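PDB 3JRT: integron cassette protein Vpc_cass2 from Vibrio paracholerae, which is of unknown function but, as a helical cassette protein of the mobile metagenome with a two-chain assembly, may act through its interaction sites. Local coordinates for residues N81-K84 / Y85-L88; A56-E60 / P61-T65. One frame throughout, in Å; residues are numbered along the deposited sequence.

Both contacts are local and both use helix 64-91, one at its start and one well along it. Contact 2 (56-60 with 61-65) is the turn that follows helix 27-53 and leads into helix 64-91. It lies at the surface, about 25 Å between its centre and that of the chain. Contact 1 (81-84 with 85-88) comes later on the same helix. Its centre is about 8 Å from the chain centre, and it is buried among other helices and the second subunit. The two centres are about 32 Å apart and the nearest atoms about 21 Å, so the contacts do not touch. The protein has no assigned function, and the contacts are related here through helix 64-91.

Contact 1: residues N81-K84 / Y85-L88; sequences NCRK and YVEL
Arg83 and Val86 lie side by side on one helix, their side chains pointing the same way. The Arg83 chain leaves CB with CG beside its own backbone N (chi1 -66°). It then bends at chi2 and chi3, and this folds the guanidinium back over Val86. Val86 CB sits over one guanidinium face, 4.2 Å above the plane and toward the rim. At the tip, Arg83 NH2 comes 3.9 Å from Val86 CG1. The same NH2 donates to a water at 2.9 Å. Arg83 NH1 donates to Asn115 OD1 of helix 104-116, so the guanidinium has partners at both terminal nitrogens.

Glu87 runs out past Arg83 O. Its CB lies 3.6 Å from that oxygen, its CG 3.3 Å and its CD 3.9 Å. At the tip, Glu87 OE1 accepts from Val131 N of the second subunit. Glu87 OE2 takes a weak bond from the water, which links the two charged ends only loosely. OE2 also has a long, weak ion pair with Arg124. Lys84 NZ donates to Cys127 O of the second subunit.

The backbone is regular here. Glu87 N binds Arg83 O at 2.8 Å. Leu88 N binds Lys84 O at 2.8 Å, and Val86 N binds Cys82 O. Tyr85 turns away, with its hydroxyl bonded to Arg107 O.

These i to i+4 bonds mark an ordinary alpha helix. Lys84, Glu87 and Leu88 meet the second subunit at the dimer interface, while other side chains pack against helices 27-53, 104-116, 118-128 and 177-188 of an all-helical chain.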
ATOM      1  N   ASN A  81       8.075  -1.754  -0.329  1.00 39.32           N
ATOM      2  CA  ASN A  81       8.833  -2.940  -0.690  1.00 41.25           C
ATOM      3  C   ASN A  81      10.317  -2.711  -0.966  1.00 44.65           C
ATOM      4  O   ASN A  81      11.144  -3.565  -0.661  1.00 47.26           O
ATOM      5  CB  ASN A  81       8.148  -3.680  -1.820  1.00 34.34           C
ATOM      6  CG  ASN A  81       6.942  -4.443  -1.322  1.00 40.33           C
ATOM      7  OD1 ASN A  81       7.086  -5.409  -0.598  1.00 47.51           O
ATOM      8  ND2 ASN A  81       5.762  -3.974  -1.648  1.00 33.04           N
ATOM      9  N   CYS A  82      10.650  -1.566  -1.540  1.00 36.31           N
ATOM     10  CA  CYS A  82      12.042  -1.209  -1.687  1.00 41.78           C
ATOM     11  C   CYS A  82      12.715  -1.170  -0.324  1.00 49.84           C
ATOM     12  O   CYS A  82      13.808  -1.708  -0.166  1.00 52.47           O
ATOM     13  CB  CYS A  82      12.198   0.126  -2.416  1.00 44.50           C
ATOM     14  SG  CYS A  82      11.883   0.004  -4.187  1.00 45.57           S
ATOM     15  N   ARG A  83      12.071  -0.536   0.656  1.00 50.13           N
ATOM     16  CA  ARG A  83      12.647  -0.482   1.994  1.00 49.26           C
ATOM     17  C   ARG A  83      12.756  -1.899   2.593  1.00 49.00           C
ATOM     18  O   ARG A  83      13.763  -2.250   3.200  1.00 56.22           O
ATOM     19  CB  ARG A  83      11.866   0.466   2.910  1.00 36.32           C
ATOM     20  CG  ARG A  83      11.923   1.928   2.506  1.00 44.82           C
ATOM     21  CD  ARG A  83      13.375   2.432   2.241  1.00 47.64           C
ATOM     22  NE  ARG A  83      14.261   2.096   3.349  1.00 56.21           N
ATOM     23  CZ  ARG A  83      15.555   2.401   3.424  1.00 57.24           C
ATOM     24  NH1 ARG A  83      16.157   3.086   2.458  1.00 56.44           N
ATOM     25  NH2 ARG A  83      16.246   2.022   4.484  1.00 53.69           N
ATOM     26  N   LYS A  84      11.736  -2.721   2.393  1.00 44.01           N
ATOM     27  CA  LYS A  84      11.792  -4.094   2.878  1.00 47.79           C
ATOM     28  C   LYS A  84      12.993  -4.828   2.319  1.00 50.53           C
ATOM     29  O   LYS A  84      13.594  -5.645   3.007  1.00 54.19           O
ATOM     30  CB  LYS A  84      10.506  -4.863   2.564  1.00 48.81           C
ATOM     31  CG  LYS A  84       9.381  -4.550   3.536  1.00 65.39           C
ATOM     32  CD  LYS A  84       8.197  -5.534   3.425  1.00 63.17           C
ATOM     33  CE  LYS A  84       7.127  -5.190   4.463  1.00 62.57           C
ATOM     34  NZ  LYS A  84       5.760  -5.626   4.035  1.00 72.75           N
ATOM     35  N   TYR A  85      13.349  -4.536   1.072  1.00 49.76           N
ATOM     36  CA  TYR A  85      14.480  -5.208   0.448  1.00 52.91           C
ATOM     37  C   TYR A  85      15.753  -4.824   1.178  1.00 58.97           C
ATOM     38  O   TYR A  85      16.595  -5.678   1.482  1.00 63.35           O
ATOM     39  CB  TYR A  85      14.597  -4.859  -1.032  1.00 54.50           C
ATOM     40  CG  TYR A  85      15.925  -5.281  -1.648  1.00 53.71           C
ATOM     41  CD1 TYR A  85      16.095  -6.548  -2.209  1.00 57.91           C
ATOM     42  CD2 TYR A  85      16.999  -4.423  -1.657  1.00 53.59           C
ATOM     43  CE1 TYR A  85      17.310  -6.935  -2.766  1.00 58.81           C
ATOM     44  CE2 TYR A  85      18.224  -4.797  -2.211  1.00 65.11           C
ATOM     45  CZ  TYR A  85      18.373  -6.048  -2.764  1.00 62.89           C
ATOM     46  OH  TYR A  85      19.586  -6.399  -3.315  1.00 66.55           O
ATOM     47  N   VAL A  86      15.884  -3.539   1.476  1.00 52.36           N
ATOM     48  CA  VAL A  86      17.027  -3.080   2.247  1.00 60.79           C
ATOM     49  C   VAL A  86      17.024  -3.723   3.636  1.00 63.72           C
ATOM     50  O   VAL A  86      18.037  -4.253   4.076  1.00 64.09           O
ATOM     51  CB  VAL A  86      17.070  -1.543   2.369  1.00 57.72           C
ATOM     52  CG1 VAL A  86      18.285  -1.104   3.200  1.00 53.98           C
ATOM     53  CG2 VAL A  86      17.104  -0.902   0.986  1.00 51.34           C
ATOM     54  N   GLU A  87      15.881  -3.694   4.314  1.00 62.46           N
ATOM     55  CA  GLU A  87      15.801  -4.217   5.676  1.00 62.86           C
ATOM     56  C   GLU A  87      16.151  -5.700   5.728  1.00 61.89           C
ATOM     57  O   GLU A  87      16.775  -6.177   6.678  1.00 61.13           O
ATOM     58  CB  GLU A  87      14.413  -3.999   6.259  1.00 58.61           C
ATOM     59  CG  GLU A  87      14.051  -2.561   6.510  1.00 59.55           C
ATOM     60  CD  GLU A  87      12.600  -2.433   6.916  1.00 66.41           C
ATOM     61  OE1 GLU A  87      11.915  -3.481   6.931  1.00 66.87           O
ATOM     62  OE2 GLU A  87      12.145  -1.309   7.215  1.00 65.72           O
ATOM     63  N   LEU A  88      15.744  -6.426   4.698  1.00 57.71           N
ATOM     64  CA  LEU A  88      16.102  -7.828   4.594  1.00 63.37           C
ATOM     65  C   LEU A  88      17.627  -7.956   4.470  1.00 71.21           C
ATOM     66  O   LEU A  88      18.248  -8.787   5.142  1.00 73.98           O
ATOM     67  CB  LEU A  88      15.396  -8.465   3.396  1.00 54.58           C
ATOM     68  CG  LEU A  88      15.513  -9.977   3.273  1.00 63.84           C
ATOM     69  CD1 LEU A  88      14.644 -10.641   4.319  1.00 65.07           C
ATOM     70  CD2 LEU A  88      15.128 -10.441   1.877  1.00 65.95           C
TER
HETATM   71  O   HOH W   1      14.105   1.338   6.251  1.00 76.88           O

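Contact 2: residues A56-E60 / P61-T65; sequences AFLRE and PQHQT
Phe57 turns the edge of its ring toward one face of the His63 imidazole. The ring planes stand at 82° and the centroids are 5.5 Å apart, an offset edge-to-face pair. Phe57 CD1 is the closest ring atom, 3.8 Å from His63 NE2. The Phe57 CG sits between backbone N and carbonyl carbon (chi1 72°), which brings the ring round to the histidine. Gln62 CG lies over the other imidazole face, 3.8 Å above its centre. The imidazole is therefore sandwiched between Gln62 and Phe57. At its edge, His63 CD2 approaches Phe57 O at 3.2 Å. Leu58 CD2 adds an apolar touch, 4.0 Å from His63 CB.

Glu60 and Gln62 run side by side. Gln62 NE2 donates to Glu60 OE1 at 2.7 Å, a bent bond. The carboxylate and amide planes are turned 35° apart. The backbone closes the turn through His63 N to Glu60 O, 3.0 Å.

His63 is the N-cap residue of helix 64-91. The 3-10 turn 56-59 comes before it, and a second one, 61-63, leads straight into the helix. Arg59 makes a salt bridge to Glu53, at the end of helix 27-53. The buried Leu58 side chain touches Ile70 of helix 64-91, so this surface turn is tied to both helices it connects.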
ATOM      1  N   ALA A  56      -5.288   7.193 -21.572  1.00 67.99           N
ATOM      2  CA  ALA A  56      -5.032   8.611 -21.839  1.00 73.84           C
ATOM      3  C   ALA A  56      -6.004   9.581 -21.170  1.00 71.61           C
ATOM      4  O   ALA A  56      -5.587  10.636 -20.682  1.00 68.68           O
ATOM      5  CB  ALA A  56      -4.968   8.878 -23.356  1.00 69.48           C
ATOM      6  N   PHE A  57      -7.288   9.233 -21.136  1.00 67.47           N
ATOM      7  CA  PHE A  57      -8.271  10.156 -20.571  1.00 73.36           C
ATOM      8  C   PHE A  57      -7.991  10.492 -19.094  1.00 68.35           C
ATOM      9  O   PHE A  57      -8.433  11.533 -18.595  1.00 72.48           O
ATOM     10  CB  PHE A  57      -9.705   9.649 -20.766  1.00 74.10           C
ATOM     11  CG  PHE A  57     -10.054   8.478 -19.907  1.00 74.04           C
ATOM     12  CD1 PHE A  57     -10.663   8.667 -18.676  1.00 72.80           C
ATOM     13  CD2 PHE A  57      -9.781   7.184 -20.333  1.00 70.24           C
ATOM     14  CE1 PHE A  57     -10.984   7.586 -17.873  1.00 77.62           C
ATOM     15  CE2 PHE A  57     -10.106   6.099 -19.540  1.00 69.53           C
ATOM     16  CZ  PHE A  57     -10.704   6.295 -18.305  1.00 72.42           C
ATOM     17  N   LEU A  58      -7.235   9.632 -18.412  1.00 54.62           N
ATOM     18  CA  LEU A  58      -6.933   9.856 -17.008  1.00 50.50           C
ATOM     19  C   LEU A  58      -5.966  11.014 -16.776  1.00 54.56           C
ATOM     20  O   LEU A  58      -5.767  11.441 -15.640  1.00 53.30           O
ATOM     21  CB  LEU A  58      -6.436   8.581 -16.321  1.00 48.47           C
ATOM     22  CG  LEU A  58      -7.560   7.576 -16.100  1.00 55.51           C
ATOM     23  CD1 LEU A  58      -7.051   6.308 -15.406  1.00 46.80           C
ATOM     24  CD2 LEU A  58      -8.710   8.233 -15.307  1.00 53.12           C
ATOM     25  N   ARG A  59      -5.385  11.537 -17.848  1.00 53.93           N
ATOM     26  CA  ARG A  59      -4.484  12.683 -17.732  1.00 66.02           C
ATOM     27  C   ARG A  59      -5.224  14.017 -17.872  1.00 67.45           C
ATOM     28  O   ARG A  59      -4.611  15.086 -17.856  1.00 71.00           O
ATOM     29  CB  ARG A  59      -3.341  12.582 -18.751  1.00 74.48           C
ATOM     30  CG  ARG A  59      -2.318  11.506 -18.399  1.00 81.94           C
ATOM     31  CD  ARG A  59      -1.343  11.272 -19.530  1.00 98.32           C
ATOM     32  NE  ARG A  59      -0.548  10.066 -19.309  1.00111.02           N
ATOM     33  CZ  ARG A  59       0.379   9.622 -20.153  1.00120.62           C
ATOM     34  NH1 ARG A  59       0.622  10.288 -21.278  1.00127.62           N
ATOM     35  NH2 ARG A  59       1.060   8.514 -19.877  1.00112.62           N
ATOM     36  N   GLU A  60      -6.542  13.946 -18.024  1.00 63.52           N
ATOM     37  CA  GLU A  60      -7.356  15.154 -18.134  1.00 59.72           C
ATOM     38  C   GLU A  60      -7.596  15.771 -16.758  1.00 52.02           C
ATOM     39  O   GLU A  60      -7.557  15.069 -15.742  1.00 45.46           O
ATOM     40  CB  GLU A  60      -8.667  14.851 -18.842  1.00 60.16           C
ATOM     41  CG  GLU A  60      -8.471  14.539 -20.304  1.00 76.80           C
ATOM     42  CD  GLU A  60      -9.742  14.073 -20.964  1.00 90.18           C
ATOM     43  OE1 GLU A  60     -10.789  14.063 -20.286  1.00 92.81           O
ATOM     44  OE2 GLU A  60      -9.696  13.713 -22.156  1.00 97.54           O
ATOM     45  N   PRO A  61      -7.809  17.092 -16.716  1.00 48.01           N
ATOM     46  CA  PRO A  61      -7.920  17.815 -15.440  1.00 55.52           C
ATOM     47  C   PRO A  61      -9.015  17.290 -14.495  1.00 58.88           C
ATOM     48  O   PRO A  61      -8.803  17.273 -13.284  1.00 55.19           O
ATOM     49  CB  PRO A  61      -8.237  19.243 -15.874  1.00 54.31           C
ATOM     50  CG  PRO A  61      -7.697  19.344 -17.286  1.00 57.51           C
ATOM     51  CD  PRO A  61      -7.928  17.986 -17.878  1.00 49.50           C
ATOM     52  N   GLN A  62     -10.150  16.849 -15.028  1.00 64.86           N
ATOM     53  CA  GLN A  62     -11.241  16.411 -14.164  1.00 62.46           C
ATOM     54  C   GLN A  62     -10.919  15.074 -13.489  1.00 56.72           C
ATOM     55  O   GLN A  62     -11.627  14.655 -12.575  1.00 60.77           O
ATOM     56  CB  GLN A  62     -12.576  16.355 -14.925  1.00 59.18           C
ATOM     57  CG  GLN A  62     -12.666  15.214 -15.930  1.00 66.22           C
ATOM     58  CD  GLN A  62     -12.061  15.546 -17.276  1.00 72.97           C
ATOM     59  OE1 GLN A  62     -11.212  16.438 -17.405  1.00 72.94           O
ATOM     60  NE2 GLN A  62     -12.506  14.827 -18.303  1.00 71.36           N
ATOM     61  N   HIS A  63      -9.835  14.424 -13.921  1.00 56.12           N
ATOM     62  CA  HIS A  63      -9.423  13.140 -13.340  1.00 51.21           C
ATOM     63  C   HIS A  63      -8.154  13.206 -12.518  1.00 52.11           C
ATOM     64  O   HIS A  63      -7.606  12.168 -12.149  1.00 49.99           O
ATOM     65  CB  HIS A  63      -9.260  12.048 -14.405  1.00 47.26           C
ATOM     66  CG  HIS A  63     -10.511  11.778 -15.177  1.00 54.59           C
ATOM     67  ND1 HIS A  63     -11.680  11.369 -14.573  1.00 55.61           N
ATOM     68  CD2 HIS A  63     -10.781  11.878 -16.503  1.00 51.99           C
ATOM     69  CE1 HIS A  63     -12.620  11.229 -15.495  1.00 62.90           C
ATOM     70  NE2 HIS A  63     -12.101  11.532 -16.672  1.00 61.92           N
ATOM     71  N   GLN A  64      -7.680  14.413 -12.236  1.00 55.41           N
ATOM     72  CA  GLN A  64      -6.387  14.561 -11.581  1.00 55.47           C
ATOM     73  C   GLN A  64      -6.357  13.863 -10.233  1.00 45.89           C
ATOM     74  O   GLN A  64      -5.418  13.137  -9.925  1.00 50.94           O
ATOM     75  CB  GLN A  64      -6.018  16.036 -11.440  1.00 59.24           C
ATOM     76  CG  GLN A  64      -5.496  16.645 -12.727  1.00 71.01           C
ATOM     77  CD  GLN A  64      -5.074  18.089 -12.562  1.00 83.06           C
ATOM     78  OE1 GLN A  64      -5.071  18.627 -11.448  1.00 83.33           O
ATOM     79  NE2 GLN A  64      -4.715  18.727 -13.673  1.00 86.72           N
ATOM     80  N   THR A  65      -7.391  14.087  -9.434  1.00 48.90           N
ATOM     81  CA  THR A  65      -7.476  13.475  -8.112  1.00 46.24           C
ATOM     82  C   THR A  65      -7.400  11.965  -8.212  1.00 45.73           C
ATOM     83  O   THR A  65      -6.624  11.320  -7.491  1.00 49.00           O
ATOM     84  CB  THR A  65      -8.784  13.855  -7.397  1.00 48.51           C
ATOM     85  OG1 THR A  65      -8.943  15.278  -7.443  1.00 53.81           O
ATOM     86  CG2 THR A  65      -8.752  13.399  -5.947  1.00 44.13           C
TER